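Local atomic coordinates of outer membrane protein Omp121 (Bacteroides thetaiotaomicron, PDB entry 5FQ8), a protein that binds calcium and magnesium ions and probably serves as a TonB-dependent transporter for nutrients across the outer membrane of a gut bacterium. Residues B[227-232]-B[356-361]; B[423-428]-B[436-441]; B[720-725]-B[802-807]; B[819-824]-B[903-908]. All coordinates share one frame; numbering follows the deposited sequence.

Interaction 1: B[227-232]-B[356-361]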
loop_
_atom_site.group_PDB
_atom_site.type_symbol
_atom_site.label_atom_id
_atom_site.label_comp_id
_atom_site.label_asym_id
_atom_site.label_seq_id
_atom_site.Cartn_x
_atom_site.Cartn_y
_atom_site.Cartn_z
ATOM N N ASN B 227 26.583 -19.764 18.637
ATOM C CA ASN B 227 26.710 -18.582 19.466
ATOM C C ASN B 227 26.783 -18.964 20.933
ATOM O O ASN B 227 26.786 -20.140 21.305
ATOM C CB ASN B 227 25.552 -17.635 19.215
ATOM C CG ASN B 227 25.852 -16.649 18.134
ATOM O OD1 ASN B 227 26.890 -15.999 18.146
ATOM N ND2 ASN B 227 24.954 -16.535 17.177
ATOM N N VAL B 228 26.869 -17.947 21.779
ATOM C CA VAL B 228 26.960 -18.128 23.216
ATOM C C VAL B 228 25.717 -17.530 23.831
ATOM O O VAL B 228 25.394 -16.371 23.568
ATOM C CB VAL B 228 28.226 -17.474 23.795
ATOM C CG1 VAL B 228 28.338 -17.796 25.258
ATOM C CG2 VAL B 228 29.446 -17.956 23.066
ATOM N N TYR B 229 25.009 -18.313 24.624
ATOM C CA TYR B 229 23.779 -17.869 25.257
ATOM C C TYR B 229 23.919 -18.072 26.752
ATOM O O TYR B 229 24.158 -19.194 27.205
ATOM C CB TYR B 229 22.567 -18.632 24.720
ATOM C CG TYR B 229 21.298 -18.464 25.526
ATOM C CD1 TYR B 229 21.009 -19.310 26.588
ATOM C CD2 TYR B 229 20.377 -17.476 25.208
ATOM C CE1 TYR B 229 19.854 -19.166 27.318
ATOM C CE2 TYR B 229 19.220 -17.328 25.929
ATOM C CZ TYR B 229 18.958 -18.175 26.985
ATOM O OH TYR B 229 17.794 -18.023 27.708
ATOM N N ASN B 230 23.757 -16.991 27.506
ATOM C CA ASN B 230 23.755 -17.040 28.958
ATOM C C ASN B 230 25.021 -17.712 29.469
ATOM O O ASN B 230 24.988 -18.566 30.357
ATOM C CB ASN B 230 22.512 -17.753 29.476
ATOM C CG ASN B 230 22.237 -17.452 30.926
ATOM O OD1 ASN B 230 23.144 -17.114 31.685
ATOM N ND2 ASN B 230 20.981 -17.560 31.320
ATOM N N ASN B 231 26.148 -17.332 28.866
ATOM C CA ASN B 231 27.457 -17.800 29.288
ATOM C C ASN B 231 27.595 -19.304 29.076
ATOM O O ASN B 231 28.314 -19.993 29.801
ATOM C CB ASN B 231 27.713 -17.418 30.744
ATOM C CG ASN B 231 29.145 -17.130 31.014
ATOM O OD1 ASN B 231 29.890 -16.749 30.118
ATOM N ND2 ASN B 231 29.555 -17.312 32.257
ATOM N N SER B 232 26.895 -19.824 28.077
ATOM C CA SER B 232 26.940 -21.236 27.752
ATOM C C SER B 232 26.989 -21.379 26.244
ATOM O O SER B 232 26.498 -20.521 25.511
ATOM C CB SER B 232 25.734 -21.979 28.303
ATOM O OG SER B 232 24.599 -21.752 27.492
ATOM N N PRO B 356 16.234 -16.746 16.730
ATOM C CA PRO B 356 16.936 -15.993 15.680
ATOM C C PRO B 356 18.122 -15.205 16.170
ATOM O O PRO B 356 19.063 -14.979 15.408
ATOM C CB PRO B 356 15.844 -15.068 15.145
ATOM C CG PRO B 356 14.597 -15.770 15.424
ATOM C CD PRO B 356 14.800 -16.444 16.738
ATOM N N GLY B 357 18.111 -14.786 17.432
ATOM C CA GLY B 357 19.216 -14.012 17.948
ATOM C C GLY B 357 20.426 -14.823 18.324
ATOM O O GLY B 357 21.518 -14.267 18.426
ATOM N N TYR B 358 20.271 -16.120 18.525
ATOM C CA TYR B 358 21.406 -16.949 18.890
ATOM C C TYR B 358 21.627 -18.090 17.904
ATOM O O TYR B 358 22.271 -19.082 18.246
ATOM C CB TYR B 358 21.229 -17.461 20.320
ATOM C CG TYR B 358 21.228 -16.367 21.356
ATOM C CD1 TYR B 358 20.124 -15.564 21.537
ATOM C CD2 TYR B 358 22.333 -16.149 22.163
ATOM C CE1 TYR B 358 20.122 -14.561 22.480
ATOM C CE2 TYR B 358 22.337 -15.160 23.108
ATOM C CZ TYR B 358 21.230 -14.362 23.263
ATOM O OH TYR B 358 21.241 -13.365 24.219
ATOM N N TYR B 359 21.127 -17.959 16.682
ATOM C CA TYR B 359 21.354 -18.956 15.647
ATOM C C TYR B 359 22.842 -19.112 15.369
ATOM O O TYR B 359 23.611 -18.166 15.498
ATOM C CB TYR B 359 20.626 -18.531 14.391
ATOM C CG TYR B 359 20.623 -19.531 13.272
ATOM C CD1 TYR B 359 20.148 -20.816 13.458
ATOM C CD2 TYR B 359 21.061 -19.170 12.010
ATOM C CE1 TYR B 359 20.139 -21.721 12.422
ATOM C CE2 TYR B 359 21.057 -20.058 10.979
ATOM C CZ TYR B 359 20.595 -21.332 11.185
ATOM O OH TYR B 359 20.592 -22.213 10.143
ATOM N N TYR B 360 23.254 -20.319 14.978
ATOM C CA TYR B 360 24.678 -20.622 15.001
ATOM C C TYR B 360 25.479 -19.799 14.000
ATOM O O TYR B 360 26.701 -19.703 14.141
ATOM C CB TYR B 360 24.913 -22.117 14.780
ATOM C CG TYR B 360 24.576 -22.627 13.409
ATOM C CD1 TYR B 360 23.311 -23.083 13.118
ATOM C CD2 TYR B 360 25.526 -22.667 12.413
ATOM C CE1 TYR B 360 22.998 -23.542 11.881
ATOM C CE2 TYR B 360 25.218 -23.124 11.169
ATOM C CZ TYR B 360 23.952 -23.557 10.912
ATOM O OH TYR B 360 23.617 -24.019 9.675
ATOM N N THR B 361 24.839 -19.177 13.010
ATOM C CA THR B 361 25.607 -18.413 12.050
ATOM C C THR B 361 24.897 -17.119 11.665
ATOM O O THR B 361 23.690 -17.122 11.427
ATOM C CB THR B 361 25.889 -19.247 10.815
ATOM O OG1 THR B 361 26.729 -18.497 9.934
ATOM C CG2 THR B 361 24.602 -19.620 10.132
HETATM O O HOH W 1 24.396 -21.397 18.469
#
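Tyr229 sets one edge of its ring against the face of Tyr358 in a T-shaped stack, with ring centroids 5.0 Å apart and planes at 81°. The atom that does the touching is CD2 of Tyr229, which stands over the middle of the Tyr358 ring. Tyr229 CB lies 3.6 Å from Tyr358 CD2. CG of Tyr229 is anti to the backbone N (chi1 167°), which brings CD2 over the Tyr358 ring, the two side chains crossing at about a right angle. Tyr358 has its own edge turned to the Val228 carbonyl, CE2 being 3.3 Å from Val228 O. The 227-232 segment is the tip of a hairpin: a type I' turn from Tyr229 to Ser232 closes it, and the sheet runs on from Ser232 into a strand of the neighbouring lipoprotein BT_2262. With an alanine in place of Tyr358 the flat surface is gone, and the Tyr229 ring would probably lose its stacking partner and be freer to turn. Asn227 suits its place because its amide can donate to oxygens of the facing loops: ND2 makes a weak bond to Tyr359 O (2.7 Å, 117°) and a hydrogen bond to Asn430. A water accepts from Asn227 N and donates to Tyr358 O.

Interaction 2: B[423-428]-B[436-441]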
loop_
_atom_site.group_PDB
_atom_site.type_symbol
_atom_site.label_atom_id
_atom_site.label_comp_id
_atom_site.label_asym_id
_atom_site.label_seq_id
_atom_site.Cartn_x
_atom_site.Cartn_y
_atom_site.Cartn_z
ATOM N N LEU B 423 12.346 -7.412 16.669
ATOM C CA LEU B 423 12.215 -8.559 17.547
ATOM C C LEU B 423 13.546 -9.036 18.091
ATOM O O LEU B 423 13.627 -9.460 19.246
ATOM C CB LEU B 423 11.555 -9.701 16.805
ATOM C CG LEU B 423 10.112 -9.534 16.414
ATOM C CD1 LEU B 423 9.758 -10.665 15.498
ATOM C CD2 LEU B 423 9.315 -9.603 17.668
ATOM N N TYR B 424 14.592 -9.012 17.286
ATOM C CA TYR B 424 15.762 -9.783 17.643
ATOM C C TYR B 424 17.065 -9.010 17.616
ATOM O O TYR B 424 18.089 -9.575 18.010
ATOM C CB TYR B 424 15.873 -11.027 16.731
ATOM C CG TYR B 424 14.613 -11.879 16.700
ATOM C CD1 TYR B 424 14.154 -12.525 17.836
ATOM C CD2 TYR B 424 13.878 -12.023 15.538
ATOM C CE1 TYR B 424 13.004 -13.291 17.808
ATOM C CE2 TYR B 424 12.734 -12.774 15.510
ATOM C CZ TYR B 424 12.298 -13.408 16.640
ATOM O OH TYR B 424 11.144 -14.168 16.590
ATOM N N TYR B 425 17.068 -7.738 17.220
ATOM C CA TYR B 425 18.342 -7.055 17.016
ATOM C C TYR B 425 19.000 -6.654 18.327
ATOM O O TYR B 425 20.179 -6.942 18.550
ATOM C CB TYR B 425 18.163 -5.831 16.133
ATOM C CG TYR B 425 19.474 -5.143 15.921
ATOM C CD1 TYR B 425 20.441 -5.708 15.101
ATOM C CD2 TYR B 425 19.766 -3.942 16.558
ATOM C CE1 TYR B 425 21.647 -5.098 14.906
ATOM C CE2 TYR B 425 20.969 -3.322 16.363
ATOM C CZ TYR B 425 21.910 -3.907 15.540
ATOM O OH TYR B 425 23.119 -3.299 15.342
ATOM N N GLU B 426 18.270 -5.967 19.193
ATOM C CA GLU B 426 18.865 -5.439 20.413
ATOM C C GLU B 426 19.242 -6.557 21.370
ATOM O O GLU B 426 18.394 -7.354 21.768
ATOM C CB GLU B 426 17.893 -4.495 21.090
ATOM C CG GLU B 426 18.359 -4.003 22.434
ATOM C CD GLU B 426 17.242 -3.425 23.255
ATOM O OE1 GLU B 426 16.330 -2.811 22.670
ATOM O OE2 GLU B 426 17.269 -3.601 24.488
ATOM N N GLY B 427 20.515 -6.623 21.732
ATOM C CA GLY B 427 20.930 -7.456 22.836
ATOM C C GLY B 427 21.389 -8.847 22.485
ATOM O O GLY B 427 21.803 -9.584 23.379
ATOM N N THR B 428 21.334 -9.225 21.232
ATOM C CA THR B 428 21.714 -10.555 20.813
ATOM C C THR B 428 22.961 -10.502 19.949
ATOM O O THR B 428 23.293 -9.454 19.390
ATOM C CB THR B 428 20.584 -11.199 20.019
ATOM O OG1 THR B 428 20.367 -10.431 18.834
ATOM C CG2 THR B 428 19.332 -11.230 20.837
ATOM N N SER B 436 26.157 -3.368 11.617
ATOM C CA SER B 436 25.545 -3.183 10.315
ATOM C C SER B 436 25.529 -4.463 9.515
ATOM O O SER B 436 24.831 -4.532 8.503
ATOM C CB SER B 436 26.277 -2.109 9.531
ATOM O OG SER B 436 27.369 -1.614 10.277
ATOM N N SER B 437 26.288 -5.469 9.937
ATOM C CA SER B 437 26.350 -6.734 9.231
ATOM C C SER B 437 25.395 -7.769 9.804
ATOM O O SER B 437 25.643 -8.966 9.663
ATOM C CB SER B 437 27.783 -7.263 9.237
ATOM O OG SER B 437 28.508 -6.745 8.143
ATOM N N SER B 438 24.326 -7.343 10.436
ATOM C CA SER B 438 23.389 -8.298 11.005
ATOM C C SER B 438 22.314 -8.638 9.995
ATOM O O SER B 438 21.847 -7.759 9.278
ATOM C CB SER B 438 22.719 -7.746 12.247
ATOM O OG SER B 438 21.629 -8.581 12.598
ATOM N N PRO B 439 21.895 -9.902 9.933
ATOM C CA PRO B 439 20.841 -10.277 8.995
ATOM C C PRO B 439 19.535 -9.586 9.263
ATOM O O PRO B 439 18.631 -9.686 8.433
ATOM C CB PRO B 439 20.724 -11.791 9.197
ATOM C CG PRO B 439 21.323 -12.060 10.504
ATOM C CD PRO B 439 22.431 -11.078 10.619
ATOM N N PHE B 440 19.413 -8.865 10.372
ATOM C CA PHE B 440 18.191 -8.156 10.717
ATOM C C PHE B 440 18.175 -6.706 10.244
ATOM O O PHE B 440 17.266 -5.969 10.622
ATOM C CB PHE B 440 17.967 -8.178 12.228
ATOM C CG PHE B 440 18.127 -9.523 12.846
ATOM C CD1 PHE B 440 17.714 -10.657 12.192
ATOM C CD2 PHE B 440 18.695 -9.647 14.096
ATOM C CE1 PHE B 440 17.870 -11.877 12.758
ATOM C CE2 PHE B 440 18.846 -10.867 14.672
ATOM C CZ PHE B 440 18.437 -11.989 14.003
ATOM N N SER B 441 19.146 -6.268 9.449
ATOM C CA SER B 441 19.131 -4.896 8.964
ATOM C C SER B 441 19.067 -4.796 7.457
ATOM O O SER B 441 19.866 -5.405 6.762
ATOM C CB SER B 441 20.364 -4.157 9.453
ATOM O OG SER B 441 21.326 -5.076 9.918
#
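Phe440 meets the backbone and CB atoms around Tyr424 and Tyr425 with its CD2, CE2 and CZ atoms. CB is turned toward the 423-428 segment, and with CG anti to the carbonyl carbon (chi1 -48°) the ring is carried on in that direction. CD2 comes first, 3.9 Å from Tyr425 CA and as far from the carbonyl carbon of Tyr424. Next along the rim, CE2 packs 3.6 Å from Tyr424 CB, and Thr428 OG1 approaches it more loosely near the ring plane. At the tip, CZ lies 3.9 Å from the same Tyr424 CB. Over one ring face sits CG of Pro439, its own neighbour in sequence. A phenyl ring suits this place, since CB and CA atoms of Tyr424 and Tyr425 and the Pro439 ring meet it. Both segments belong to the connection between barrel strands 398-417 and 446-469 and are shaped by turns: a type II turn from Tyr425 to Thr428, whose third position is Gly427 with positive phi, and a type I turn from Ser438 to Ser441. Thr428 OG1 reaches back to Tyr424 O (2.6 Å). Ser438 forms an ST turn, its OG accepting from Phe440 N at 3.2 Å, and thereby holds the backbone that carries the phenyl ring; the same hydroxyl is also bonded to Asn430 and Gly431. Ser438 CB meets the Tyr425 ring edge, 3.9 Å from CE1, where a small side chain fits beside the phenol.

Interaction 3: B[720-725]-B[802-807]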
loop_
_atom_site.group_PDB
_atom_site.type_symbol
_atom_site.label_atom_id
_atom_site.label_comp_id
_atom_site.label_asym_id
_atom_site.label_seq_id
_atom_site.Cartn_x
_atom_site.Cartn_y
_atom_site.Cartn_z
ATOM N N LEU B 720 6.295 -50.964 -27.994
ATOM C CA LEU B 720 7.450 -50.103 -27.841
ATOM C C LEU B 720 7.195 -48.822 -28.607
ATOM O O LEU B 720 6.631 -48.836 -29.703
ATOM C CB LEU B 720 8.709 -50.767 -28.352
ATOM C CG LEU B 720 9.263 -51.874 -27.479
ATOM C CD1 LEU B 720 10.188 -52.707 -28.302
ATOM C CD2 LEU B 720 9.997 -51.265 -26.323
ATOM N N THR B 721 7.605 -47.716 -28.028
ATOM C CA THR B 721 7.489 -46.453 -28.720
ATOM C C THR B 721 8.781 -45.679 -28.549
ATOM O O THR B 721 9.385 -45.693 -27.476
ATOM C CB THR B 721 6.285 -45.674 -28.210
ATOM O OG1 THR B 721 5.097 -46.374 -28.590
ATOM C CG2 THR B 721 6.261 -44.292 -28.799
ATOM N N TRP B 722 9.215 -45.046 -29.634
ATOM C CA TRP B 722 10.429 -44.245 -29.653
ATOM C C TRP B 722 10.135 -42.993 -30.454
ATOM O O TRP B 722 9.668 -43.087 -31.590
ATOM C CB TRP B 722 11.579 -45.033 -30.265
ATOM C CG TRP B 722 12.882 -44.340 -30.304
ATOM C CD1 TRP B 722 13.780 -44.250 -29.301
ATOM C CD2 TRP B 722 13.465 -43.681 -31.429
ATOM N NE1 TRP B 722 14.886 -43.560 -29.714
ATOM C CE2 TRP B 722 14.716 -43.199 -31.024
ATOM C CE3 TRP B 722 13.047 -43.444 -32.736
ATOM C CZ2 TRP B 722 15.556 -42.490 -31.881
ATOM C CZ3 TRP B 722 13.877 -42.743 -33.583
ATOM C CH2 TRP B 722 15.117 -42.276 -33.156
ATOM N N ASN B 723 10.382 -41.830 -29.863
ATOM C CA ASN B 723 10.162 -40.562 -30.547
ATOM C C ASN B 723 11.425 -39.713 -30.486
ATOM O O ASN B 723 12.140 -39.728 -29.482
ATOM C CB ASN B 723 8.962 -39.826 -29.938
ATOM C CG ASN B 723 9.139 -39.533 -28.470
ATOM O OD1 ASN B 723 9.506 -38.430 -28.105
ATOM N ND2 ASN B 723 8.877 -40.514 -27.621
ATOM N N PHE B 724 11.706 -38.979 -31.560
ATOM C CA PHE B 724 12.973 -38.261 -31.679
ATOM C C PHE B 724 12.756 -36.868 -32.247
ATOM O O PHE B 724 12.120 -36.711 -33.291
ATOM C CB PHE B 724 13.949 -39.053 -32.560
ATOM C CG PHE B 724 15.267 -38.374 -32.792
ATOM C CD1 PHE B 724 16.312 -38.559 -31.918
ATOM C CD2 PHE B 724 15.466 -37.593 -33.913
ATOM C CE1 PHE B 724 17.516 -37.946 -32.135
ATOM C CE2 PHE B 724 16.663 -36.984 -34.138
ATOM C CZ PHE B 724 17.693 -37.159 -33.250
ATOM N N THR B 725 13.299 -35.867 -31.560
ATOM C CA THR B 725 13.222 -34.468 -31.967
ATOM C C THR B 725 14.620 -33.874 -32.014
ATOM O O THR B 725 15.387 -34.010 -31.059
ATOM C CB THR B 725 12.364 -33.634 -30.998
ATOM O OG1 THR B 725 11.046 -34.178 -30.878
ATOM C CG2 THR B 725 12.260 -32.211 -31.482
ATOM N N TYR B 802 19.509 -32.441 -28.928
ATOM C CA TYR B 802 18.434 -33.320 -29.361
ATOM C C TYR B 802 17.634 -33.744 -28.145
ATOM O O TYR B 802 18.102 -33.650 -27.009
ATOM C CB TYR B 802 18.968 -34.535 -30.116
ATOM C CG TYR B 802 19.810 -35.505 -29.312
ATOM C CD1 TYR B 802 19.228 -36.552 -28.608
ATOM C CD2 TYR B 802 21.189 -35.408 -29.305
ATOM C CE1 TYR B 802 19.999 -37.457 -27.898
ATOM C CE2 TYR B 802 21.965 -36.303 -28.604
ATOM C CZ TYR B 802 21.370 -37.331 -27.905
ATOM O OH TYR B 802 22.156 -38.220 -27.204
ATOM N N GLN B 803 16.416 -34.206 -28.397
ATOM C CA GLN B 803 15.541 -34.710 -27.349
ATOM C C GLN B 803 14.905 -36.001 -27.831
ATOM O O GLN B 803 14.619 -36.152 -29.018
ATOM C CB GLN B 803 14.427 -33.711 -26.977
ATOM C CG GLN B 803 14.827 -32.239 -26.984
ATOM C CD GLN B 803 13.643 -31.299 -27.055
ATOM O OE1 GLN B 803 12.784 -31.308 -26.185
ATOM N NE2 GLN B 803 13.592 -30.487 -28.099
ATOM N N MET B 804 14.657 -36.919 -26.907
ATOM C CA MET B 804 13.944 -38.115 -27.323
ATOM C C MET B 804 13.378 -38.830 -26.108
ATOM O O MET B 804 13.754 -38.546 -24.966
ATOM C CB MET B 804 14.845 -39.051 -28.120
ATOM C CG MET B 804 15.849 -39.796 -27.301
ATOM S SD MET B 804 16.861 -40.812 -28.355
ATOM C CE MET B 804 17.691 -41.791 -27.126
ATOM N N GLY B 805 12.465 -39.757 -26.382
ATOM C CA GLY B 805 11.834 -40.561 -25.349
ATOM C C GLY B 805 11.534 -41.954 -25.848
ATOM O O GLY B 805 11.280 -42.163 -27.035
ATOM N N VAL B 806 11.581 -42.917 -24.931
ATOM C CA VAL B 806 11.325 -44.318 -25.242
ATOM C C VAL B 806 10.321 -44.873 -24.240
ATOM O O VAL B 806 10.501 -44.745 -23.026
ATOM C CB VAL B 806 12.614 -45.166 -25.259
ATOM C CG1 VAL B 806 13.640 -44.504 -26.096
ATOM C CG2 VAL B 806 13.170 -45.394 -23.880
ATOM N N SER B 807 9.260 -45.475 -24.748
ATOM C CA SER B 807 8.196 -45.984 -23.906
ATOM C C SER B 807 7.995 -47.459 -24.182
ATOM O O SER B 807 8.276 -47.938 -25.272
ATOM C CB SER B 807 6.900 -45.240 -24.144
ATOM O OG SER B 807 6.931 -43.992 -23.493
#
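Trp722 leans across to the 802-807 strand and touches two of its side chains. CD1 of the indole meets CG1 of Val806 near the ring plane, and NE1 lies 3.6 Å from the sulfur of Met804, a Met-aromatic contact in which SD sits obliquely to the five-membered ring. CG of Trp722 is anti to the backbone N (chi1 -178°), which lays the indole toward the neighbouring strand. Further along the same face, CD1 of Phe724 packs 4.1 Å from CB of Met804, and Phe724 CE1 stands 4.2 Å from Tyr802 CD1, those two side chains crossing at about a right angle. A serine in place of Trp722 would probably leave the Met804 sulfur without its aromatic partner and open a gap beside Val806. Beneath these groups the strands run antiparallel, as in the transmembrane beta-barrel of TonB-dependent receptors. Paired backbone bonds join Thr721 with Ser807, Asn723 with Gly805 and Thr725 with Gln803; Thr725 N to Gln803 O, for instance, is 2.9 Å. The face carrying Trp722, Phe724, Tyr802, Met804 and Val806 is mainly apolar and aromatic and probably looks toward the lipid. On the other face are Thr721, Asn723, Thr725, Gln803 and Ser807, where Gly805 lets the Asn723 amide lie close over the partner strand. Thr725 OG1 is bonded to Gly70 N, consistent with this face looking inward to the plug. Strands 697-712 and 815-825 flank the pair.

Interaction 4: B[819-824]-B[903-908]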
loop_
_atom_site.group_PDB
_atom_site.type_symbol
_atom_site.label_atom_id
_atom_site.label_comp_id
_atom_site.label_asym_id
_atom_site.label_seq_id
_atom_site.Cartn_x
_atom_site.Cartn_y
_atom_site.Cartn_z
ATOM N N ILE B 819 6.222 -47.634 -18.898
ATOM C CA ILE B 819 7.520 -47.141 -18.471
ATOM C C ILE B 819 7.997 -46.172 -19.530
ATOM O O ILE B 819 8.205 -46.569 -20.679
ATOM C CB ILE B 819 8.539 -48.271 -18.288
ATOM C CG1 ILE B 819 8.042 -49.246 -17.240
ATOM C CG2 ILE B 819 9.828 -47.707 -17.813
ATOM C CD1 ILE B 819 9.042 -50.281 -16.865
ATOM N N ASP B 820 8.157 -44.907 -19.160
ATOM C CA ASP B 820 8.590 -43.890 -20.103
ATOM C C ASP B 820 9.890 -43.254 -19.637
ATOM O O ASP B 820 10.061 -42.962 -18.451
ATOM C CB ASP B 820 7.507 -42.846 -20.285
ATOM C CG ASP B 820 6.191 -43.459 -20.585
ATOM O OD1 ASP B 820 5.592 -44.021 -19.655
ATOM O OD2 ASP B 820 5.765 -43.399 -21.750
ATOM N N PHE B 821 10.805 -43.053 -20.571
ATOM C CA PHE B 821 12.083 -42.425 -20.298
ATOM C C PHE B 821 12.154 -41.141 -21.085
ATOM O O PHE B 821 11.798 -41.118 -22.260
ATOM C CB PHE B 821 13.248 -43.338 -20.671
ATOM C CG PHE B 821 13.456 -44.444 -19.713
ATOM C CD1 PHE B 821 12.747 -45.602 -19.829
ATOM C CD2 PHE B 821 14.334 -44.311 -18.680
ATOM C CE1 PHE B 821 12.921 -46.609 -18.941
ATOM C CE2 PHE B 821 14.512 -45.315 -17.792
ATOM C CZ PHE B 821 13.807 -46.467 -17.919
ATOM N N ASP B 822 12.585 -40.080 -20.426
ATOM C CA ASP B 822 12.792 -38.790 -21.062
ATOM C C ASP B 822 14.282 -38.617 -21.247
ATOM O O ASP B 822 15.051 -38.849 -20.313
ATOM C CB ASP B 822 12.223 -37.655 -20.217
ATOM C CG ASP B 822 11.749 -36.496 -21.049
ATOM O OD1 ASP B 822 12.324 -36.260 -22.128
ATOM O OD2 ASP B 822 10.791 -35.825 -20.622
ATOM N N ILE B 823 14.693 -38.254 -22.453
ATOM C CA ILE B 823 16.110 -38.106 -22.744
ATOM C C ILE B 823 16.326 -36.810 -23.494
ATOM O O ILE B 823 15.903 -36.677 -24.646
ATOM C CB ILE B 823 16.671 -39.284 -23.540
ATOM C CG1 ILE B 823 16.595 -40.550 -22.707
ATOM C CG2 ILE B 823 18.103 -39.015 -23.901
ATOM C CD1 ILE B 823 15.395 -41.354 -22.995
ATOM N N ARG B 824 16.992 -35.862 -22.850
ATOM C CA ARG B 824 17.271 -34.556 -23.425
ATOM C C ARG B 824 18.746 -34.298 -23.233
ATOM O O ARG B 824 19.249 -34.413 -22.112
ATOM C CB ARG B 824 16.449 -33.452 -22.758
ATOM C CG ARG B 824 15.023 -33.849 -22.447
ATOM C CD ARG B 824 14.212 -32.708 -21.929
ATOM N NE ARG B 824 12.854 -33.157 -21.726
ATOM C CZ ARG B 824 11.848 -32.375 -21.385
ATOM N NH1 ARG B 824 12.044 -31.082 -21.210
ATOM N NH2 ARG B 824 10.646 -32.897 -21.227
ATOM N N SER B 903 21.755 -31.616 -19.789
ATOM C CA SER B 903 21.411 -32.937 -20.284
ATOM C C SER B 903 20.975 -33.847 -19.153
ATOM O O SER B 903 21.485 -33.759 -18.035
ATOM C CB SER B 903 22.609 -33.539 -21.013
ATOM O OG SER B 903 22.955 -32.767 -22.147
ATOM N N TYR B 904 20.009 -34.717 -19.449
ATOM C CA TYR B 904 19.586 -35.727 -18.487
ATOM C C TYR B 904 18.845 -36.858 -19.189
ATOM O O TYR B 904 18.306 -36.693 -20.284
ATOM C CB TYR B 904 18.721 -35.129 -17.360
ATOM C CG TYR B 904 17.378 -34.525 -17.762
ATOM C CD1 TYR B 904 16.269 -35.329 -17.994
ATOM C CD2 TYR B 904 17.214 -33.144 -17.855
ATOM C CE1 TYR B 904 15.057 -34.783 -18.341
ATOM C CE2 TYR B 904 16.007 -32.594 -18.199
ATOM C CZ TYR B 904 14.924 -33.416 -18.438
ATOM O OH TYR B 904 13.715 -32.867 -18.777
ATOM N N VAL B 905 18.872 -38.025 -18.550
ATOM C CA VAL B 905 17.960 -39.125 -18.839
ATOM C C VAL B 905 17.081 -39.286 -17.616
ATOM O O VAL B 905 17.581 -39.295 -16.490
ATOM C CB VAL B 905 18.674 -40.457 -19.152
ATOM C CG1 VAL B 905 17.651 -41.507 -19.431
ATOM C CG2 VAL B 905 19.609 -40.335 -20.341
ATOM N N LYS B 906 15.780 -39.417 -17.827
ATOM C CA LYS B 906 14.856 -39.465 -16.706
ATOM C C LYS B 906 13.879 -40.623 -16.834
ATOM O O LYS B 906 13.249 -40.800 -17.879
ATOM C CB LYS B 906 14.094 -38.149 -16.589
ATOM C CG LYS B 906 13.861 -37.733 -15.172
ATOM C CD LYS B 906 13.131 -36.429 -15.106
ATOM C CE LYS B 906 14.066 -35.281 -14.930
ATOM N NZ LYS B 906 13.285 -34.036 -14.918
ATOM N N LEU B 907 13.757 -41.407 -15.767
ATOM C CA LEU B 907 12.596 -42.263 -15.592
ATOM C C LEU B 907 11.386 -41.377 -15.321
ATOM O O LEU B 907 11.051 -41.088 -14.169
ATOM C CB LEU B 907 12.825 -43.262 -14.462
ATOM C CG LEU B 907 11.710 -44.293 -14.277
ATOM C CD1 LEU B 907 11.279 -44.877 -15.600
ATOM C CD2 LEU B 907 12.138 -45.394 -13.346
ATOM N N ARG B 908 10.737 -40.928 -16.390
ATOM C CA ARG B 908 9.671 -39.939 -16.280
ATOM C C ARG B 908 8.501 -40.468 -15.463
ATOM O O ARG B 908 8.112 -39.867 -14.464
ATOM C CB ARG B 908 9.223 -39.538 -17.679
ATOM C CG ARG B 908 8.330 -38.336 -17.750
ATOM C CD ARG B 908 9.119 -37.084 -18.042
ATOM N NE ARG B 908 9.405 -36.379 -16.809
ATOM C CZ ARG B 908 10.109 -35.270 -16.726
ATOM N NH1 ARG B 908 10.613 -34.721 -17.811
ATOM N NH2 ARG B 908 10.311 -34.728 -15.546
#
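Asp822 accepts from two arginines, one on its own strand and one across the sheet. Arg908 NH1 donates to Asp822 OD2 over 3.0 Å (161°), the oxygen lying close to the guanidinium plane, while the carboxylate is met from above. Arg824 grips the same carboxylate side-on: Arg824 NE goes to Asp822 OD1 at 3.2 Å (178°), and NH2 goes to OD2 on the syn side, from the same face as Arg908. The shared negative charge probably offsets part of the repulsion between the two guanidinium groups, Arg824 NH2 and Arg908 NH1 being 3.9 Å apart. Other partners complete the network: Ser74 OG and Ile73 O accept from Arg824, and Glu952 pairs with Arg908 and with Lys906, which also meets Asp950. Tyr904 sends its hydroxyl over one face of the Arg824 guanidinium, without a hydrogen bond. The backbone pairs in antiparallel fashion, Asp822 with Lys906 (Asp822 N to Lys906 O is 2.7 Å) and Arg824 with Tyr904, and Arg908 N adds a weak bond to Asp820 O. On the other face, CD1 of Leu907 makes a CH-pi contact over the Phe821 ring, and CG1 of Ile823 packs 3.6 Å from CG1 of Val905. Strand 802-812 flanks strand 815-825, and strand 928-941 flanks strand 899-915, so the contact is a section of the barrel wall between these strands, its charged face turned to Ala65, Ile73 and Ser74 of the probable plug.

How the interactions relate
Interactions 3 and 4 are successive parts of the barrel wall, their centres about 9 Å apart; strands 802-812 and 815-825 are neighbours, joined by backbone bonding between Met804 and Ile823. Both put mainly apolar side chains on one face and polar ones on the other, but the polar face of interaction 4 is charged. Interaction 4 is a buried contact, whereas 1, 2 and 3 are partly buried. Interactions 1 and 2, with centres about 47 to 55 Å from those of 3 and 4, lie in loops and a short hairpin outside the wall, where aromatic and proline packing replaces regular strand pairing and other chains come close. These two touch: Pro356 packs on Tyr424 and Phe440, and Thr428 on Gly357 and Tyr358.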